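Local coordinates for shikimate 5-dehydrogenase AroE (5-dehydroshikimate reductase) (Mycobacterium tuberculosis, PDB 4P4G), which probably catalyses the NADP-dependent interconversion of 3-dehydroshikimate and shikimate, the fourth of seven steps in chorismate biosynthesis, at residues G111-A116 against V187-I192; G176-A181 against G202-I207; L210-Y215 against T220-A225. One frame throughout, in Å; residues are numbered along the deposited sequence.

Interaction 1: G111-A116 against V187-I192; sequences GALGAA and VLVSTI
Leu113 lays its forked end over two valines of strand 187-190, at the point where helix 105-113 finishes. Leu113 CD2 meets Val187 CG2 at 3.8 Å. Leu113 CD1 lies 4.1 Å from Val189 CG2 and is also close to Val187 CG2, so that valine methyl is shared by both branches of the leucine. The leucine runs obliquely to each valine and touches with its methyl ends. Val187 and Val189 alternate with Leu188, which points to the other face of the strand. The first torsion of Val187 (chi1 59°) divides its two methyls: CG2 stands opposite the backbone N and goes to Leu113, and CG1 faces the chain after the helix, where Ala116 CB approaches at a loose 4.5 Å. Gly114, with positive phi (86°), breaks the helical path, and the chain beyond it brings Ala116 back alongside Val187. All of this is hydrocarbon contact, without a hydrogen bond across it. Leu113 also touches Leu136 and Leu139 of helix 129-139 as well as Val209 and Leu211 of strand 209-212. The end of helix 105-113 thus packs beside helix 129-139 over the face of strand 187-190 that carries Val187 and Val189, in the parallel, Rossmann-type sheet that in this family probably binds NADP; strands 119-123 and 209-212 are hydrogen-bonded on either side of it.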
# COMPACT_ATOMS: atom_id res chain seq x y z
N GLY A 111 9.87 -2.87 2.10
CA GLY A 111 10.11 -3.85 3.15
C GLY A 111 9.66 -5.25 2.78
O GLY A 111 10.32 -6.23 3.13
N ALA A 112 8.53 -5.36 2.09
CA ALA A 112 8.00 -6.67 1.69
C ALA A 112 8.90 -7.32 0.64
O ALA A 112 9.13 -8.54 0.68
CB ALA A 112 6.60 -6.53 1.15
N LEU A 113 9.40 -6.52 -0.30
CA LEU A 113 10.28 -7.04 -1.35
C LEU A 113 11.69 -7.33 -0.87
O LEU A 113 12.31 -8.33 -1.28
CB LEU A 113 10.31 -6.09 -2.55
CG LEU A 113 9.04 -6.07 -3.40
CD1 LEU A 113 9.10 -4.96 -4.44
CD2 LEU A 113 8.88 -7.42 -4.06
N GLY A 114 12.24 -6.46 -0.02
CA GLY A 114 13.58 -6.66 0.51
C GLY A 114 14.67 -6.12 -0.41
O GLY A 114 15.53 -5.35 0.02
N ALA A 115 14.63 -6.54 -1.67
CA ALA A 115 15.57 -6.07 -2.68
C ALA A 115 14.94 -6.16 -4.06
O ALA A 115 14.05 -6.98 -4.29
CB ALA A 115 16.86 -6.88 -2.64
N ALA A 116 15.39 -5.30 -4.97
CA ALA A 116 14.98 -5.29 -6.37
C ALA A 116 15.95 -4.39 -7.11
O ALA A 116 16.33 -3.34 -6.59
CB ALA A 116 13.57 -4.78 -6.53
N VAL A 187 10.26 -8.27 -11.38
CA VAL A 187 9.35 -8.12 -10.25
C VAL A 187 8.07 -7.45 -10.71
O VAL A 187 8.09 -6.57 -11.57
CB VAL A 187 10.01 -7.35 -9.07
CG1 VAL A 187 10.45 -5.98 -9.50
CG2 VAL A 187 9.08 -7.28 -7.89
N LEU A 188 6.95 -7.91 -10.16
CA LEU A 188 5.64 -7.36 -10.45
C LEU A 188 4.98 -6.95 -9.14
O LEU A 188 4.86 -7.75 -8.21
CB LEU A 188 4.80 -8.43 -11.16
CG LEU A 188 3.31 -8.22 -11.37
CD1 LEU A 188 3.11 -7.01 -12.22
CD2 LEU A 188 2.69 -9.46 -12.04
N VAL A 189 4.56 -5.69 -9.04
CA VAL A 189 3.76 -5.26 -7.90
C VAL A 189 2.34 -5.00 -8.38
O VAL A 189 2.11 -4.12 -9.22
CB VAL A 189 4.31 -4.01 -7.22
CG1 VAL A 189 3.43 -3.64 -6.03
CG2 VAL A 189 5.78 -4.22 -6.79
N SER A 190 1.38 -5.76 -7.86
CA SER A 190 -0.01 -5.63 -8.32
C SER A 190 -0.87 -4.86 -7.35
O SER A 190 -1.01 -5.24 -6.18
CB SER A 190 -0.63 -7.00 -8.57
OG SER A 190 -1.98 -6.85 -9.00
N THR A 191 -1.48 -3.77 -7.83
CA THR A 191 -2.37 -2.99 -6.98
C THR A 191 -3.82 -2.98 -7.48
O THR A 191 -4.65 -2.20 -6.98
CB THR A 191 -1.86 -1.53 -6.78
OG1 THR A 191 -2.03 -0.78 -7.99
CG2 THR A 191 -0.39 -1.51 -6.40
N ILE A 192 -4.13 -3.84 -8.45
CA ILE A 192 -5.47 -3.93 -9.02
C ILE A 192 -6.33 -4.99 -8.31
O ILE A 192 -5.78 -5.83 -7.59
CB ILE A 192 -5.44 -4.22 -10.55
CG1 ILE A 192 -4.70 -5.53 -10.85
CG2 ILE A 192 -4.82 -3.07 -11.29
CD1 ILE A 192 -4.71 -5.89 -12.34

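Interaction 2: G176-A181 against G202-I207; sequences GGLADA and GTLAAI
With its CG opposite the backbone N (chi1 -175°), Leu178 reaches from the start of helix 178-184 to Thr203, whose own first torsion (-62°) keeps OG1 beside the backbone N and swings CG2 out toward the leucine. It is this threonine methyl, and not the hydroxyl, that makes the contact. Thr203 CG2 lies 3.8 Å from Leu178 CG and 4.0 Å from Leu178 CD2, over the branch point of the leucine, with the two side chains slanting past each other. The same methyl also presses on the neighbouring backbone, 3.9 Å from Ala179 CA, and stands 4.2 Å from Ala179 CB. One methyl therefore fits between two successive residues of the opposing helix, and the closest CA pair, Ala179 and Thr203, is only 6.0 Å apart.

Deeper in, Leu204 takes over. Its CB points along the interface rather than across it, but the end of the side chain comes closer and brings Leu204 CD2 within 4.0 Å of Leu178 CD1, the two leucines crossing at roughly a right angle. Leu204 goes on to touch Leu188 and Leu123 of the parallel sheet and Leu222 of helix 221-229. This is plain packing of helix 178-184 against short helix 201-204, beside the sheet of the probable NADP-binding, Rossmann-like domain and far from the shikimate.

No hydrogen bond or charge pair links the two segments. The attraction is dispersion and the burial of hydrocarbon, graded from solvent-exposed Ala179 to the buried leucines, consistent with a fit set by shape rather than by directional bonds.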
# COMPACT_ATOMS: atom_id res chain seq x y z
N GLY A 176 -1.61 -5.70 -26.66
CA GLY A 176 -0.68 -6.69 -27.18
C GLY A 176 0.75 -6.56 -26.69
O GLY A 176 1.64 -7.29 -27.15
N GLY A 177 0.98 -5.64 -25.76
CA GLY A 177 2.33 -5.41 -25.28
C GLY A 177 2.62 -6.03 -23.93
O GLY A 177 3.77 -6.03 -23.46
N LEU A 178 1.59 -6.58 -23.29
CA LEU A 178 1.76 -7.09 -21.93
C LEU A 178 2.77 -8.24 -21.84
O LEU A 178 3.62 -8.25 -20.95
CB LEU A 178 0.41 -7.50 -21.33
CG LEU A 178 0.44 -7.93 -19.87
CD1 LEU A 178 1.09 -6.86 -19.00
CD2 LEU A 178 -0.96 -8.23 -19.36
N ALA A 179 2.71 -9.18 -22.78
CA ALA A 179 3.61 -10.33 -22.76
C ALA A 179 5.09 -9.93 -22.81
O ALA A 179 5.91 -10.45 -22.06
CB ALA A 179 3.28 -11.28 -23.90
N ASP A 180 5.41 -8.99 -23.69
CA ASP A 180 6.78 -8.50 -23.80
C ASP A 180 7.21 -7.71 -22.56
O ASP A 180 8.37 -7.76 -22.15
CB ASP A 180 6.94 -7.66 -25.07
CG ASP A 180 6.79 -8.50 -26.34
OD1 ASP A 180 7.17 -9.69 -26.32
OD2 ASP A 180 6.31 -7.96 -27.36
N ALA A 181 6.28 -6.98 -21.96
CA ALA A 181 6.56 -6.25 -20.72
C ALA A 181 6.89 -7.22 -19.58
O ALA A 181 7.81 -6.97 -18.78
CB ALA A 181 5.39 -5.35 -20.36
N GLY A 202 -2.53 -15.66 -16.77
CA GLY A 202 -1.75 -16.55 -17.62
C GLY A 202 -0.56 -15.84 -18.25
O GLY A 202 0.53 -16.40 -18.39
N THR A 203 -0.78 -14.58 -18.62
CA THR A 203 0.28 -13.76 -19.21
C THR A 203 1.27 -13.29 -18.15
O THR A 203 2.49 -13.29 -18.38
CB THR A 203 -0.33 -12.55 -19.93
OG1 THR A 203 -1.17 -13.01 -21.00
CG2 THR A 203 0.76 -11.66 -20.51
N LEU A 204 0.75 -12.91 -16.99
CA LEU A 204 1.57 -12.41 -15.89
C LEU A 204 2.31 -13.51 -15.12
O LEU A 204 3.27 -13.23 -14.41
CB LEU A 204 0.71 -11.59 -14.93
CG LEU A 204 -0.01 -10.35 -15.46
CD1 LEU A 204 -1.06 -9.92 -14.45
CD2 LEU A 204 0.98 -9.23 -15.73
N ALA A 205 1.88 -14.76 -15.29
CA ALA A 205 2.37 -15.87 -14.45
C ALA A 205 3.88 -16.07 -14.52
O ALA A 205 4.48 -16.64 -13.61
CB ALA A 205 1.65 -17.16 -14.81
N ALA A 206 4.48 -15.62 -15.62
CA ALA A 206 5.90 -15.82 -15.87
C ALA A 206 6.83 -14.89 -15.09
O ALA A 206 8.05 -14.99 -15.21
CB ALA A 206 6.18 -15.72 -17.36
N ILE A 207 6.26 -13.99 -14.29
CA ILE A 207 7.09 -13.03 -13.54
C ILE A 207 7.83 -13.77 -12.43
O ILE A 207 7.25 -14.62 -11.75
CB ILE A 207 6.25 -11.87 -12.97
CG1 ILE A 207 7.14 -10.69 -12.57
CG2 ILE A 207 5.40 -12.31 -11.79
CD1 ILE A 207 7.50 -9.81 -13.74

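Interaction 3: L210-Y215 against T220-A225; sequences LLDAIY and TPLAAA. With SKM ((3R,4S,5R)-3,4,5-trihydroxycyclohex-1-ene-1-carboxylic acid), chain C.
This contact belongs to the beta-alpha-beta unit of strand 209-212, helix 221-229 and strand 232-234 in the parallel sheet, where Asp212, the last residue of the first strand, meets Thr220, the N-cap of the helix. Strand 210-212 and helix 221-225 run nearly antiparallel (161°). Thr220 OG1 donates to Asp212 OD2 over 2.8 Å, coming almost in line with the CG-OD2 bond, and in turn accepts from Ala223 N at 3.0 Å, the capping bond. Asp212 OD1, the other carboxylate oxygen, takes Ile214 N, two residues on, at 3.1 Å from above the carboxylate plane, an Asx turn. Thr220's chi1 of 60° sets its hydroxyl between backbone N and carbonyl carbon, within range of both Asp212 and Ala223 N, and leaves CG2 to pack on Ile214 CG2 at 3.6 Å.

Earlier on the strand, Leu210 spreads its methyls on the helix: CD1 on Leu222 CD2 at 3.8 Å, CD2 against Ala223 CA at 3.6 Å. Tyr215 leaves its backbone on the side away from the helix, and its OH donates a short 2.5 Å bond to shikimate carboxylate oxygen O3, which lies at the ring edge close to its plane. The same phenolic oxygen is also bonded to Arg19 N.

Buried between strand and helix, the carboxylate has a bond on each oxygen. The Thr220 hydroxyl, donor and acceptor at once, joins the strand end to the first helical turn. A negative charge there would probably be eased by the helix N-terminus, while the Asx turn is consistent with a defined path for the chain toward Tyr215.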
# COMPACT_ATOMS: atom_id res chain seq x y z
N LEU A 210 6.35 -11.79 -7.41
CA LEU A 210 5.08 -11.07 -7.35
C LEU A 210 4.85 -10.55 -5.94
O LEU A 210 4.90 -11.32 -4.97
CB LEU A 210 3.91 -12.01 -7.68
CG LEU A 210 2.52 -11.54 -7.21
CD1 LEU A 210 2.04 -10.32 -8.01
CD2 LEU A 210 1.50 -12.68 -7.29
N LEU A 211 4.61 -9.25 -5.83
CA LEU A 211 4.08 -8.71 -4.59
C LEU A 211 2.64 -8.33 -4.87
O LEU A 211 2.38 -7.49 -5.71
CB LEU A 211 4.89 -7.47 -4.15
CG LEU A 211 4.33 -6.68 -2.97
CD1 LEU A 211 4.19 -7.56 -1.71
CD2 LEU A 211 5.20 -5.47 -2.66
N ASP A 212 1.69 -8.98 -4.19
CA ASP A 212 0.28 -8.65 -4.41
C ASP A 212 -0.21 -7.84 -3.23
O ASP A 212 -0.06 -8.25 -2.08
CB ASP A 212 -0.55 -9.94 -4.57
CG ASP A 212 -1.89 -9.70 -5.27
OD1 ASP A 212 -2.43 -8.58 -5.15
OD2 ASP A 212 -2.40 -10.63 -5.93
N ALA A 213 -0.78 -6.67 -3.49
CA ALA A 213 -1.30 -5.83 -2.40
C ALA A 213 -2.50 -6.46 -1.70
O ALA A 213 -2.80 -6.15 -0.54
CB ALA A 213 -1.63 -4.44 -2.91
N ILE A 214 -3.21 -7.33 -2.41
CA ILE A 214 -4.40 -8.00 -1.88
C ILE A 214 -4.01 -9.06 -0.83
O ILE A 214 -3.01 -9.76 -1.00
CB ILE A 214 -5.19 -8.70 -3.01
CG1 ILE A 214 -5.69 -7.68 -4.05
CG2 ILE A 214 -6.36 -9.51 -2.43
CD1 ILE A 214 -6.57 -6.60 -3.48
N TYR A 215 -4.78 -9.17 0.24
CA TYR A 215 -4.55 -10.25 1.20
C TYR A 215 -5.81 -11.03 1.60
O TYR A 215 -5.71 -12.03 2.29
CB TYR A 215 -3.78 -9.75 2.43
CG TYR A 215 -4.44 -8.68 3.28
CD1 TYR A 215 -5.42 -9.00 4.21
CD2 TYR A 215 -4.04 -7.35 3.18
CE1 TYR A 215 -6.01 -8.02 5.00
CE2 TYR A 215 -4.61 -6.36 3.97
CZ TYR A 215 -5.59 -6.70 4.88
OH TYR A 215 -6.16 -5.73 5.66
N THR A 220 -4.99 -14.96 -4.37
CA THR A 220 -5.62 -14.43 -5.57
C THR A 220 -5.33 -15.34 -6.75
O THR A 220 -4.34 -16.11 -6.72
CB THR A 220 -5.08 -13.04 -5.89
OG1 THR A 220 -3.66 -13.12 -6.12
CG2 THR A 220 -5.36 -12.09 -4.76
N PRO A 221 -6.18 -15.29 -7.79
CA PRO A 221 -5.88 -16.06 -9.00
C PRO A 221 -4.49 -15.76 -9.55
O PRO A 221 -3.80 -16.68 -10.00
CB PRO A 221 -6.98 -15.59 -9.98
CG PRO A 221 -8.15 -15.32 -9.07
CD PRO A 221 -7.53 -14.70 -7.83
N LEU A 222 -4.09 -14.49 -9.50
CA LEU A 222 -2.76 -14.09 -9.94
C LEU A 222 -1.66 -14.77 -9.13
O LEU A 222 -0.70 -15.28 -9.69
CB LEU A 222 -2.60 -12.57 -9.83
CG LEU A 222 -1.24 -12.06 -10.29
CD1 LEU A 222 -0.97 -12.50 -11.73
CD2 LEU A 222 -1.15 -10.54 -10.15
N ALA A 223 -1.82 -14.78 -7.81
CA ALA A 223 -0.85 -15.44 -6.93
C ALA A 223 -0.78 -16.95 -7.19
O ALA A 223 0.30 -17.53 -7.18
CB ALA A 223 -1.19 -15.16 -5.47
N ALA A 224 -1.93 -17.58 -7.44
CA ALA A 224 -1.93 -19.01 -7.75
C ALA A 224 -1.18 -19.30 -9.05
O ALA A 224 -0.49 -20.32 -9.16
CB ALA A 224 -3.35 -19.55 -7.83
N ALA A 225 -1.34 -18.41 -10.02
CA ALA A 225 -0.70 -18.57 -11.33
C ALA A 225 0.82 -18.44 -11.25
O ALA A 225 1.56 -19.28 -11.78
CB ALA A 225 -1.28 -17.55 -12.31
O12 SKM C . -1.95 1.31 3.41
C8 SKM C . -2.61 0.27 4.13
C6 SKM C . -3.28 -0.63 3.13
O7 SKM C . -4.01 0.13 2.18
C5 SKM C . -4.19 -1.50 3.83
C4 SKM C . -4.63 -1.37 5.08
C1 SKM C . -5.61 -2.39 5.63
O2 SKM C . -5.96 -2.31 6.82
O3 SKM C . -6.06 -3.30 4.91
C10 SKM C . -4.18 -0.21 6.02
C9 SKM C . -3.55 0.90 5.12
O11 SKM C . -2.84 1.71 5.99

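Interactions 1 and 3 pack on opposite faces of the parallel sheet; interaction 2 joins two helical segments on the face of interaction 3. Interactions 1 and 3 are buried and use neighbouring strands, 187-190 and 209-212, probably bonded Leu188 O to Leu211 N and Ser190 N to Leu211 O. Interaction 2 lies farther from the centre of the chain and is partly exposed, yet reaches both of the others, with Ile207 CG1 on Leu188 CB and Leu204 CB on Leu222 CD1. Chemistry follows position. Interactions 1 and 2 are purely apolar, whereas interaction 3, at the C-terminal end of strand 209-212, adds buried hydrogen bonds and alone among them touches the shikimate.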